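Local coordinates for glycogen synthase (PDB 6GNF), which belongs to the glycogen and starch synthase family, enzymes built from two Rossmann-like domains facing each other across a cleft, and here holds ADP, at residues 340-345 and 405-410; 370-375 and 401-406. All coordinates share one frame; numbering follows the deposited sequence.

Contact 1: 340-345 and 405-410; sequences KECGLT and FAKGVA
C342 and L344, at the C-terminal turn that follows helix 327-341, press on K407 and the backbone before it, a worked example of how the tail of a helix can be seated on an edge strand without a hydrogen bond between them. The tight part is the pairing of C342 with K407. The CB of C342 lies 3.7 Å from CG of K407, and the carbonyl oxygen O of C342 rests against the middle of the lysine chain, 3.4 Å from CD of K407. The lysine is placed for this by its torsions: CG runs anti to the backbone N (chi1 172°), and a bend at chi2 of 70° then carries the methylenes alongside the turn, so that they, and not the ammonium group, do the touching. L344 adds a second point, a methyl laid on the backbone. Its CB faces the strand, and CD2 of L344 sits on the carbonyl group of F405, 3.8 Å from its C, and 4.2 Å from CB of K407, filling the angle between backbone and lysine stem.

The solvent side is looser. G343 has a positive phi and closes the helix in a Schellman motif, with its N bonded to O of K340 at 3.2 Å; this reversal brings L344 back toward the strand, while K340, E341 and G343 remain exposed. K407 is itself partly exposed, and contact fades along its chain: CE of K407 is already 4.1 Å from O of C342.

Strand 406-409 is the outermost on its side of a parallel sheet, hydrogen-bonded to strand 381-385. C342 and L344 also touch V383 of that neighbour, so the helix tail spans two strands. The side chains of F405 and A406 point away from it, to M372 in helix 372-375.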
ATOM      1  N   LYS A 340     -21.893 -11.372  17.603  1.00 96.05           N
ATOM      2  CA  LYS A 340     -21.825 -12.765  18.038  1.00 97.43           C
ATOM      3  C   LYS A 340     -20.478 -13.404  17.711  1.00 94.74           C
ATOM      4  O   LYS A 340     -19.913 -14.114  18.533  1.00 97.78           O
ATOM      5  CB  LYS A 340     -22.948 -13.596  17.417  1.00100.10           C
ATOM      6  CG  LYS A 340     -22.753 -15.094  17.604  1.00101.74           C
ATOM      7  CD  LYS A 340     -24.057 -15.860  17.584  1.00104.95           C
ATOM      8  CE  LYS A 340     -23.832 -17.300  18.015  1.00107.56           C
ATOM      9  NZ  LYS A 340     -22.889 -18.005  17.102  1.00106.51           N
ATOM     10  N   GLU A 341     -19.975 -13.169  16.509  1.00 90.75           N
ATOM     11  CA  GLU A 341     -18.691 -13.744  16.104  1.00 90.69           C
ATOM     12  C   GLU A 341     -17.558 -13.334  17.053  1.00 90.14           C
ATOM     13  O   GLU A 341     -16.633 -14.106  17.285  1.00 89.64           O
ATOM     14  CB  GLU A 341     -18.348 -13.324  14.670  1.00 89.20           C
ATOM     15  CG  GLU A 341     -17.216 -14.114  14.027  1.00 89.35           C
ATOM     16  CD  GLU A 341     -17.614 -15.501  13.574  1.00 91.29           C
ATOM     17  OE1 GLU A 341     -18.680 -16.013  13.974  1.00 94.02           O
ATOM     18  OE2 GLU A 341     -16.837 -16.085  12.794  1.00 92.61           O
ATOM     19  N   CYS A 342     -17.639 -12.123  17.598  1.00 89.34           N
ATOM     20  CA  CYS A 342     -16.565 -11.563  18.415  1.00 88.34           C
ATOM     21  C   CYS A 342     -16.787 -11.746  19.914  1.00 90.78           C
ATOM     22  O   CYS A 342     -15.985 -11.291  20.721  1.00 93.84           O
ATOM     23  CB  CYS A 342     -16.407 -10.077  18.086  1.00 86.60           C
ATOM     24  SG  CYS A 342     -15.863  -9.778  16.383  1.00 83.34           S
ATOM     25  N   GLY A 343     -17.868 -12.416  20.291  1.00 91.62           N
ATOM     26  CA  GLY A 343     -18.188 -12.635  21.700  1.00 92.89           C
ATOM     27  C   GLY A 343     -18.738 -11.407  22.407  1.00 93.40           C
ATOM     28  O   GLY A 343     -18.751 -11.355  23.635  1.00 92.57           O
ATOM     29  N   LEU A 344     -19.213 -10.430  21.639  1.00 92.60           N
ATOM     30  CA  LEU A 344     -19.747  -9.188  22.198  1.00 93.32           C
ATOM     31  C   LEU A 344     -21.245  -9.299  22.414  1.00 95.43           C
ATOM     32  O   LEU A 344     -21.915 -10.077  21.736  1.00 96.20           O
ATOM     33  CB  LEU A 344     -19.465  -8.021  21.249  1.00 91.91           C
ATOM     34  CG  LEU A 344     -18.003  -7.848  20.833  1.00 90.22           C
ATOM     35  CD1 LEU A 344     -17.874  -6.775  19.762  1.00 87.97           C
ATOM     36  CD2 LEU A 344     -17.143  -7.516  22.044  1.00 91.44           C
ATOM     37  N   THR A 345     -21.774  -8.480  23.322  1.00 98.18           N
ATOM     38  CA  THR A 345     -23.213  -8.455  23.579  1.00100.18           C
ATOM     39  C   THR A 345     -23.932  -8.114  22.279  1.00100.10           C
ATOM     40  O   THR A 345     -23.585  -7.143  21.600  1.00 99.95           O
ATOM     41  CB  THR A 345     -23.612  -7.431  24.669  1.00101.68           C
ATOM     42  OG1 THR A 345     -22.827  -7.629  25.851  1.00102.41           O
ATOM     43  CG2 THR A 345     -25.095  -7.536  25.017  1.00104.60           C
ATOM     44  N   PHE A 405     -16.473  -4.939  26.138  1.00 98.54           N
ATOM     45  CA  PHE A 405     -16.995  -4.257  24.944  1.00 94.66           C
ATOM     46  C   PHE A 405     -16.042  -4.298  23.747  1.00 90.96           C
ATOM     47  O   PHE A 405     -16.383  -3.804  22.678  1.00 90.25           O
ATOM     48  CB  PHE A 405     -17.335  -2.798  25.267  1.00 95.09           C
ATOM     49  CG  PHE A 405     -16.155  -1.984  25.727  1.00 95.33           C
ATOM     50  CD1 PHE A 405     -15.325  -1.354  24.806  1.00 92.87           C
ATOM     51  CD2 PHE A 405     -15.872  -1.850  27.081  1.00 96.44           C
ATOM     52  CE1 PHE A 405     -14.236  -0.609  25.227  1.00 93.34           C
ATOM     53  CE2 PHE A 405     -14.783  -1.111  27.507  1.00 97.50           C
ATOM     54  CZ  PHE A 405     -13.965  -0.487  26.579  1.00 96.28           C
ATOM     55  N   ALA A 406     -14.864  -4.889  23.921  1.00 89.82           N
ATOM     56  CA  ALA A 406     -13.852  -4.887  22.875  1.00 87.49           C
ATOM     57  C   ALA A 406     -13.356  -6.286  22.579  1.00 86.23           C
ATOM     58  O   ALA A 406     -13.415  -7.164  23.432  1.00 88.45           O
ATOM     59  CB  ALA A 406     -12.684  -3.996  23.276  1.00 87.88           C
ATOM     60  N   LYS A 407     -12.800  -6.456  21.386  1.00 83.88           N
ATOM     61  CA  LYS A 407     -12.309  -7.745  20.945  1.00 83.56           C
ATOM     62  C   LYS A 407     -11.159  -7.557  19.973  1.00 81.85           C
ATOM     63  O   LYS A 407     -11.267  -6.786  19.022  1.00 80.89           O
ATOM     64  CB  LYS A 407     -13.440  -8.528  20.282  1.00 84.87           C
ATOM     65  CG  LYS A 407     -13.007  -9.822  19.615  1.00 86.33           C
ATOM     66  CD  LYS A 407     -12.588 -10.874  20.625  1.00 89.90           C
ATOM     67  CE  LYS A 407     -12.084 -12.110  19.901  1.00 90.99           C
ATOM     68  NZ  LYS A 407     -11.934 -13.253  20.836  1.00 94.94           N
ATOM     69  N   GLY A 408     -10.066  -8.274  20.216  1.00 82.31           N
ATOM     70  CA  GLY A 408      -8.888  -8.217  19.362  1.00 80.78           C
ATOM     71  C   GLY A 408      -8.621  -9.565  18.731  1.00 80.72           C
ATOM     72  O   GLY A 408      -8.822 -10.599  19.360  1.00 84.21           O
ATOM     73  N   VAL A 409      -8.176  -9.549  17.480  1.00 78.92           N
ATOM     74  CA  VAL A 409      -7.877 -10.769  16.745  1.00 79.32           C
ATOM     75  C   VAL A 409      -6.570 -10.587  15.989  1.00 78.74           C
ATOM     76  O   VAL A 409      -6.489  -9.783  15.057  1.00 77.99           O
ATOM     77  CB  VAL A 409      -9.009 -11.108  15.757  1.00 78.64           C
ATOM     78  CG1 VAL A 409      -8.655 -12.322  14.907  1.00 77.59           C
ATOM     79  CG2 VAL A 409     -10.311 -11.351  16.513  1.00 80.94           C
ATOM     80  N   ALA A 410      -5.556 -11.354  16.372  1.00 81.98           N
ATOM     81  CA  ALA A 410      -4.239 -11.242  15.758  1.00 82.20           C
ATOM     82  C   ALA A 410      -4.078 -12.261  14.643  1.00 82.21           C
ATOM     83  O   ALA A 410      -3.330 -13.219  14.770  1.00 87.09           O
ATOM     84  CB  ALA A 410      -3.150 -11.416  16.804  1.00 83.91           C
TER

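Contact 2: 370-375 and 401-406; sequences AAMPKL and DKYPFA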
ATOM      1  N   ALA A 370      -4.312   1.357  23.991  1.00 81.64           N
ATOM      2  CA  ALA A 370      -4.046   2.239  25.129  1.00 83.31           C
ATOM      3  C   ALA A 370      -5.277   3.056  25.533  1.00 84.62           C
ATOM      4  O   ALA A 370      -5.374   3.502  26.677  1.00 88.38           O
ATOM      5  CB  ALA A 370      -2.880   3.166  24.822  1.00 82.66           C
ATOM      6  N   ALA A 371      -6.217   3.236  24.606  1.00 82.77           N
ATOM      7  CA  ALA A 371      -7.406   4.053  24.853  1.00 83.75           C
ATOM      8  C   ALA A 371      -8.494   3.340  25.653  1.00 85.79           C
ATOM      9  O   ALA A 371      -9.455   3.983  26.078  1.00 87.06           O
ATOM     10  CB  ALA A 371      -7.983   4.542  23.531  1.00 81.55           C
ATOM     11  N   MET A 372      -8.345   2.032  25.862  1.00 87.23           N
ATOM     12  CA  MET A 372      -9.412   1.203  26.445  1.00 89.17           C
ATOM     13  C   MET A 372      -9.972   1.713  27.774  1.00 91.79           C
ATOM     14  O   MET A 372     -11.191   1.750  27.941  1.00 93.19           O
ATOM     15  CB  MET A 372      -8.951  -0.252  26.594  1.00 89.68           C
ATOM     16  CG  MET A 372      -8.796  -0.983  25.269  1.00 87.98           C
ATOM     17  SD  MET A 372     -10.382  -1.369  24.498  1.00 87.14           S
ATOM     18  CE  MET A 372      -9.907  -1.474  22.774  1.00 84.16           C
ATOM     19  N   PRO A 373      -9.098   2.133  28.710  1.00 94.36           N
ATOM     20  CA  PRO A 373      -9.622   2.647  29.982  1.00 97.14           C
ATOM     21  C   PRO A 373     -10.598   3.813  29.805  1.00 97.61           C
ATOM     22  O   PRO A 373     -11.593   3.889  30.524  1.00100.89           O
ATOM     23  CB  PRO A 373      -8.362   3.103  30.727  1.00 98.51           C
ATOM     24  CG  PRO A 373      -7.252   2.305  30.125  1.00 97.57           C
ATOM     25  CD  PRO A 373      -7.622   2.138  28.685  1.00 93.85           C
ATOM     26  N   LYS A 374     -10.333   4.687  28.837  1.00 96.00           N
ATOM     27  CA  LYS A 374     -11.209   5.827  28.570  1.00 96.44           C
ATOM     28  C   LYS A 374     -12.417   5.474  27.700  1.00 94.79           C
ATOM     29  O   LYS A 374     -13.385   6.226  27.656  1.00 95.39           O
ATOM     30  CB  LYS A 374     -10.432   6.953  27.887  1.00 96.79           C
ATOM     31  CG  LYS A 374      -9.401   7.641  28.773  1.00100.48           C
ATOM     32  CD  LYS A 374      -9.231   9.100  28.371  1.00101.96           C
ATOM     33  CE  LYS A 374      -8.097   9.779  29.120  1.00104.53           C
ATOM     34  NZ  LYS A 374      -6.789   9.510  28.465  1.00104.21           N
ATOM     35  N   LEU A 375     -12.335   4.373  26.965  1.00 93.95           N
ATOM     36  CA  LEU A 375     -13.376   4.033  25.990  1.00 94.53           C
ATOM     37  C   LEU A 375     -14.689   3.560  26.613  1.00 97.36           C
ATOM     38  O   LEU A 375     -15.768   3.770  26.046  1.00 95.82           O
ATOM     39  CB  LEU A 375     -12.868   2.980  25.001  1.00 92.25           C
ATOM     40  CG  LEU A 375     -11.858   3.461  23.958  1.00 90.72           C
ATOM     41  CD1 LEU A 375     -11.405   2.293  23.096  1.00 89.51           C
ATOM     42  CD2 LEU A 375     -12.431   4.576  23.095  1.00 90.27           C
ATOM     43  N   ASP A 401     -10.361  -9.736  27.803  1.00103.10           N
ATOM     44  CA  ASP A 401     -10.375 -10.104  29.217  1.00107.58           C
ATOM     45  C   ASP A 401     -10.750  -8.921  30.099  1.00107.99           C
ATOM     46  O   ASP A 401     -11.713  -8.991  30.859  1.00107.37           O
ATOM     47  CB  ASP A 401      -9.011 -10.647  29.640  1.00109.68           C
ATOM     48  CG  ASP A 401      -8.645 -11.919  28.914  1.00109.49           C
ATOM     49  OD1 ASP A 401      -9.382 -12.915  29.078  1.00112.24           O
ATOM     50  OD2 ASP A 401      -7.633 -11.920  28.181  1.00107.44           O
ATOM     51  N   LYS A 402      -9.969  -7.849  30.002  1.00106.66           N
ATOM     52  CA  LYS A 402     -10.190  -6.643  30.808  1.00108.46           C
ATOM     53  C   LYS A 402     -11.376  -5.809  30.303  1.00105.59           C
ATOM     54  O   LYS A 402     -12.040  -5.128  31.088  1.00106.15           O
ATOM     55  CB  LYS A 402      -8.916  -5.769  30.841  1.00110.14           C
ATOM     56  CG  LYS A 402      -8.972  -4.518  31.722  1.00113.09           C
ATOM     57  CD  LYS A 402      -8.525  -4.765  33.156  1.00117.25           C
ATOM     58  CE  LYS A 402      -8.256  -3.449  33.870  1.00119.12           C
ATOM     59  NZ  LYS A 402      -8.140  -3.629  35.343  1.00124.37           N
ATOM     60  N   TYR A 403     -11.628  -5.843  28.998  1.00103.06           N
ATOM     61  CA  TYR A 403     -12.643  -4.978  28.391  1.00101.54           C
ATOM     62  C   TYR A 403     -13.665  -5.799  27.605  1.00101.17           C
ATOM     63  O   TYR A 403     -13.364  -6.265  26.497  1.00 99.30           O
ATOM     64  CB  TYR A 403     -11.961  -3.944  27.496  1.00 99.51           C
ATOM     65  CG  TYR A 403     -10.879  -3.194  28.231  1.00 99.18           C
ATOM     66  CD1 TYR A 403     -11.202  -2.179  29.124  1.00100.34           C
ATOM     67  CD2 TYR A 403      -9.536  -3.522  28.063  1.00 97.94           C
ATOM     68  CE1 TYR A 403     -10.218  -1.497  29.822  1.00101.18           C
ATOM     69  CE2 TYR A 403      -8.544  -2.846  28.754  1.00 99.25           C
ATOM     70  CZ  TYR A 403      -8.893  -1.834  29.633  1.00100.91           C
ATOM     71  OH  TYR A 403      -7.920  -1.158  30.320  1.00104.13           O
ATOM     72  N   PRO A 404     -14.878  -5.979  28.176  1.00102.60           N
ATOM     73  CA  PRO A 404     -15.894  -6.838  27.563  1.00101.87           C
ATOM     74  C   PRO A 404     -16.479  -6.266  26.268  1.00 99.80           C
ATOM     75  O   PRO A 404     -16.892  -7.030  25.395  1.00100.30           O
ATOM     76  CB  PRO A 404     -16.970  -6.947  28.652  1.00105.34           C
ATOM     77  CG  PRO A 404     -16.836  -5.702  29.454  1.00105.82           C
ATOM     78  CD  PRO A 404     -15.388  -5.302  29.388  1.00105.42           C
ATOM     79  N   PHE A 405     -16.473  -4.939  26.138  1.00 98.54           N
ATOM     80  CA  PHE A 405     -16.995  -4.257  24.944  1.00 94.66           C
ATOM     81  C   PHE A 405     -16.042  -4.298  23.747  1.00 90.96           C
ATOM     82  O   PHE A 405     -16.383  -3.804  22.678  1.00 90.25           O
ATOM     83  CB  PHE A 405     -17.335  -2.798  25.267  1.00 95.09           C
ATOM     84  CG  PHE A 405     -16.155  -1.984  25.727  1.00 95.33           C
ATOM     85  CD1 PHE A 405     -15.325  -1.354  24.806  1.00 92.87           C
ATOM     86  CD2 PHE A 405     -15.872  -1.850  27.081  1.00 96.44           C
ATOM     87  CE1 PHE A 405     -14.236  -0.609  25.227  1.00 93.34           C
ATOM     88  CE2 PHE A 405     -14.783  -1.111  27.507  1.00 97.50           C
ATOM     89  CZ  PHE A 405     -13.965  -0.487  26.579  1.00 96.28           C
ATOM     90  N   ALA A 406     -14.864  -4.889  23.921  1.00 89.82           N
ATOM     91  CA  ALA A 406     -13.852  -4.887  22.875  1.00 87.49           C
ATOM     92  C   ALA A 406     -13.356  -6.286  22.579  1.00 86.23           C
ATOM     93  O   ALA A 406     -13.415  -7.164  23.432  1.00 88.45           O
ATOM     94  CB  ALA A 406     -12.684  -3.996  23.276  1.00 87.88           C
TER
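In the C-terminal of the two Rossmann-like domains, the loop leading from helix 390-402 into strand 406-409 folds against helix 372-375, and M372 is the residue on which Y403, F405 and A406 converge. Its CB stands over the centre of the Y403 ring in a CH-pi contact, 3.4 Å from the centroid and 12° off the ring normal. On the opposite face, CG of K402 lies 3.3 Å above the plane of the Y403 ring, nearer the rim, so the ring is sandwiched between two aliphatic groups and its tilt is restricted.

A bend in the methionine at chi2 (-72°) swings the sulfur past the ring toward the strand. There SD of M372 makes two oblique Met-aromatic contacts, 4.6 Å from the Y403 centroid and 5.0 Å from that of F405, and also meets CB of A406 at 3.7 Å. F405 is turned to the helix by a chi1 of 61°, which sets its CG between its own N and carbonyl carbon. The ring meets O of M372 edge-on, with that oxygen in its plane and 3.8 Å from CZ of F405; a carbonyl here would probably be favoured by the slightly positive ring hydrogens. CB of L375 packs 3.8 Å from CE1 of F405.

Toward solvent the packing thins to the edge of the P373 ring, whose CG and CD border OH of Y403, CG at 3.5 Å. The 370-375 segment also meets helix 485-503, through A371 on V492 and M495 and L375 on M499, and K374 forms a salt bridge to D493.

A type I turn from Y403 to A406 brings both rings onto the same methionine, within the helix-to-strand half of a beta-alpha-beta crossover, the recurring unit of Rossmann-like folds.

How the contacts relate
The two contacts share F405 and A406 and their centres are about 11 Å apart, on either side of the start of strand 406-409. Contact 1 uses the backbone of F405 and the side chain of K407; contact 2 takes the side chains that face the other way. They also touch directly, where CD2 of L344 comes within 3.4 Å of O of P404. Together they place the entry into this edge strand between the tail of helix 327-341 and helix 372-375. The contact centres lie about 27 and 29 Å from the centre of the chain, and the side chain of C342 is about 13 Å from the bound ADP.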